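Local coordinates for aldehyde dehydrogenase family protein (Pseudomonas syringae pv. tomato, PDB 5IUV) that oxidises indole-3-acetaldehyde with NAD+ as the hydride acceptor, probably yielding the auxin indole-3-acetic acid that contributes to the bacterium's virulence, at residues 294-298 with 299-303. Residues are numbered along the deposited sequence; the frame is centred on the assembly and turned at random.
Sequences IAFNQ and GEVCT. With NAD (nicotinamide-adenine-dinucleotide), chain C.
Asn-297 and Glu-300 grip each other twice where helix 283-295 gives way, through two successive, overlapping beta turns of roughly type I', to the loop that carries Cys-302 to the nicotinamide of NAD. Asn-297, Gln-298 and Gly-299 all have left-handed backbone angles. The backbone N of Glu-300 donates to Asn-297 O at 2.8 Å, closing the second turn, and the side chain answers: Asn-297 ND2 reaches Glu-300 O at 3.1 Å in a bent bond, from above that carbonyl's plane. What puts the amide there is CG standing anti to the backbone N (chi1 -158°). The same ND2 also donates to Asn-168 O, while Glu-300 O takes a second bond from Asn-168 ND2, which ties the turn to a residue that binds indole-3-acetate.

The first turn is closed by Gly-299 N, satisfied by Phe-296 O at 3.1 Å. Gly-299 has a positive phi, and its CA comes within 3.2 Å of Ile-294 O, close quarters at the helix end. Glu-300 then centres an inverse gamma turn, in which Val-301 N donates weakly to Gly-299 O.

The carboxylate of Glu-300 is shared. Its OE1 accepts from Gln-298 NE2 at 3.2 Å in a nearly straight bond (165°). NE2 donates within its own amide plane but meets the carboxylate from above, so the bond stays straight although the planes are 89° apart. NE2 also gives a weak bond to Asn-297 OD1. Val-345 N takes Glu-300 OE2, and Gly-342 N donates to Gln-298 OE1.

Val-301 turns its CG2 back onto Asn-297 CB and Phe-296 O. Beyond it, Cys-302 lies against the cofactor, with SG 3.4 Å from C4N of NAD, the nicotinamide carbon that accepts hydride in this chemistry.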
loop_
_atom_site.group_PDB
_atom_site.type_symbol
_atom_site.label_atom_id
_atom_site.label_comp_id
_atom_site.label_asym_id
_atom_site.label_seq_id
_atom_site.Cartn_x
_atom_site.Cartn_y
_atom_site.Cartn_z
ATOM N N ILE A 294 -19.893 -28.092 -11.785
ATOM C CA ILE A 294 -20.112 -28.358 -13.202
ATOM C C ILE A 294 -21.574 -28.164 -13.608
ATOM O O ILE A 294 -21.870 -27.928 -14.782
ATOM C CB ILE A 294 -19.638 -29.789 -13.578
ATOM C CG1 ILE A 294 -19.546 -29.946 -15.100
ATOM C CG2 ILE A 294 -20.543 -30.846 -12.967
ATOM C CD1 ILE A 294 -18.600 -28.952 -15.757
ATOM N N ALA A 295 -22.495 -28.235 -12.649
ATOM C CA ALA A 295 -23.918 -28.137 -12.996
ATOM C C ALA A 295 -24.493 -26.732 -12.802
ATOM O O ALA A 295 -25.508 -26.391 -13.418
ATOM C CB ALA A 295 -24.730 -29.142 -12.190
ATOM N N PHE A 296 -23.871 -25.926 -11.943
ATOM C CA PHE A 296 -24.398 -24.586 -11.694
ATOM C C PHE A 296 -24.378 -23.766 -12.970
ATOM O O PHE A 296 -23.390 -23.778 -13.713
ATOM C CB PHE A 296 -23.616 -23.855 -10.604
ATOM C CG PHE A 296 -24.127 -22.459 -10.338
ATOM C CD1 PHE A 296 -25.341 -22.262 -9.692
ATOM C CD2 PHE A 296 -23.402 -21.350 -10.746
ATOM C CE1 PHE A 296 -25.819 -20.976 -9.448
ATOM C CE2 PHE A 296 -23.876 -20.064 -10.508
ATOM C CZ PHE A 296 -25.087 -19.880 -9.861
ATOM N N ASN A 297 -25.481 -23.064 -13.215
ATOM C CA ASN A 297 -25.676 -22.298 -14.445
ATOM C C ASN A 297 -25.401 -23.122 -15.699
ATOM O O ASN A 297 -24.763 -22.637 -16.635
ATOM C CB ASN A 297 -24.790 -21.047 -14.462
ATOM C CG ASN A 297 -25.325 -19.976 -15.403
ATOM O OD1 ASN A 297 -26.532 -19.724 -15.441
ATOM N ND2 ASN A 297 -24.438 -19.361 -16.183
ATOM N N GLN A 298 -25.873 -24.367 -15.699
ATOM C CA GLN A 298 -25.811 -25.245 -16.869
ATOM C C GLN A 298 -24.380 -25.512 -17.336
ATOM O O GLN A 298 -24.160 -25.888 -18.488
ATOM C CB GLN A 298 -26.631 -24.654 -18.027
ATOM C CG GLN A 298 -28.113 -24.424 -17.708
ATOM C CD GLN A 298 -28.358 -23.178 -16.859
ATOM O OE1 GLN A 298 -29.028 -23.240 -15.826
ATOM N NE2 GLN A 298 -27.810 -22.044 -17.293
ATOM N N GLY A 299 -23.411 -25.314 -16.447
ATOM C CA GLY A 299 -22.014 -25.502 -16.800
ATOM C C GLY A 299 -21.486 -24.372 -17.664
ATOM O O GLY A 299 -20.362 -24.426 -18.169
ATOM N N GLU A 300 -22.307 -23.338 -17.830
ATOM C CA GLU A 300 -21.941 -22.188 -18.640
ATOM C C GLU A 300 -21.242 -21.178 -17.750
ATOM O O GLU A 300 -21.724 -20.065 -17.536
ATOM C CB GLU A 300 -23.179 -21.587 -19.317
ATOM C CG GLU A 300 -23.909 -22.598 -20.199
ATOM C CD GLU A 300 -25.287 -22.129 -20.643
ATOM O OE1 GLU A 300 -25.999 -21.504 -19.825
ATOM O OE2 GLU A 300 -25.658 -22.400 -21.808
ATOM N N VAL A 301 -20.108 -21.608 -17.207
ATOM C CA VAL A 301 -19.332 -20.825 -16.262
ATOM C C VAL A 301 -17.867 -20.933 -16.661
ATOM O O VAL A 301 -17.364 -22.033 -16.908
ATOM C CB VAL A 301 -19.533 -21.319 -14.806
ATOM C CG1 VAL A 301 -18.721 -20.479 -13.824
ATOM C CG2 VAL A 301 -21.016 -21.309 -14.428
ATOM N N CYS A 302 -17.190 -19.794 -16.745
ATOM C CA CYS A 302 -15.790 -19.774 -17.144
ATOM C C CYS A 302 -14.924 -20.624 -16.220
ATOM O O CYS A 302 -14.020 -21.342 -16.671
ATOM C CB CYS A 302 -15.277 -18.345 -17.165
ATOM S SG CYS A 302 -15.408 -17.464 -15.577
ATOM N N THR A 303 -15.216 -20.552 -14.926
ATOM C CA THR A 303 -14.492 -21.336 -13.932
ATOM C C THR A 303 -15.163 -22.652 -13.557
ATOM O O THR A 303 -14.924 -23.166 -12.467
ATOM C CB THR A 303 -14.296 -20.538 -12.644
ATOM O OG1 THR A 303 -15.566 -20.054 -12.189
ATOM C CG2 THR A 303 -13.385 -19.368 -12.900
HETATM P PA NAD C . -17.624 -14.740 -27.562
HETATM O O1A NAD C . -16.144 -14.703 -27.588
HETATM O O2A NAD C . -18.248 -15.429 -28.759
HETATM O O5B NAD C . -18.205 -13.277 -27.444
HETATM C C5B NAD C . -18.158 -12.449 -26.264
HETATM C C4B NAD C . -18.602 -11.068 -26.674
HETATM O O4B NAD C . -17.759 -10.603 -27.749
HETATM C C3B NAD C . -20.043 -10.906 -27.169
HETATM O O3B NAD C . -20.587 -9.659 -26.748
HETATM C C2B NAD C . -19.886 -10.944 -28.690
HETATM O O2B NAD C . -20.952 -10.279 -29.362
HETATM C C1B NAD C . -18.551 -10.222 -28.854
HETATM N N9A NAD C . -17.802 -10.496 -30.077
HETATM C C8A NAD C . -17.868 -11.610 -30.872
HETATM N N7A NAD C . -17.144 -11.535 -31.963
HETATM C C5A NAD C . -16.537 -10.287 -31.868
HETATM C C6A NAD C . -15.601 -9.623 -32.688
HETATM N N6A NAD C . -15.150 -10.108 -33.850
HETATM N N1A NAD C . -15.156 -8.412 -32.275
HETATM C C2A NAD C . -15.635 -7.903 -31.136
HETATM N N3A NAD C . -16.527 -8.428 -30.291
HETATM C C4A NAD C . -16.935 -9.638 -30.711
HETATM O O3 NAD C . -18.106 -15.505 -26.235
HETATM P PN NAD C . -19.540 -15.930 -25.653
HETATM O O1N NAD C . -19.977 -17.111 -26.433
HETATM O O2N NAD C . -20.414 -14.735 -25.607
HETATM O O5D NAD C . -19.204 -16.305 -24.137
HETATM C C5D NAD C . -18.665 -17.591 -23.761
HETATM C C4D NAD C . -17.195 -17.416 -23.470
HETATM O O4D NAD C . -17.028 -16.458 -22.399
HETATM C C3D NAD C . -16.478 -18.671 -22.988
HETATM O O3D NAD C . -15.241 -18.819 -23.678
HETATM C C2D NAD C . -16.283 -18.376 -21.496
HETATM O O2D NAD C . -15.169 -19.005 -20.870
HETATM C C1D NAD C . -16.054 -16.847 -21.493
HETATM N N1N NAD C . -16.354 -16.263 -20.118
HETATM C C2N NAD C . -15.227 -15.771 -19.415
HETATM C C3N NAD C . -15.401 -15.164 -18.180
HETATM C C7N NAD C . -14.241 -14.684 -17.344
HETATM O O7N NAD C . -13.075 -14.994 -17.666
HETATM N N7N NAD C . -14.515 -14.043 -16.234
HETATM C C4N NAD C . -16.691 -15.074 -17.652
HETATM C C5N NAD C . -17.778 -15.594 -18.346
HETATM C C6N NAD C . -17.588 -16.183 -19.586
#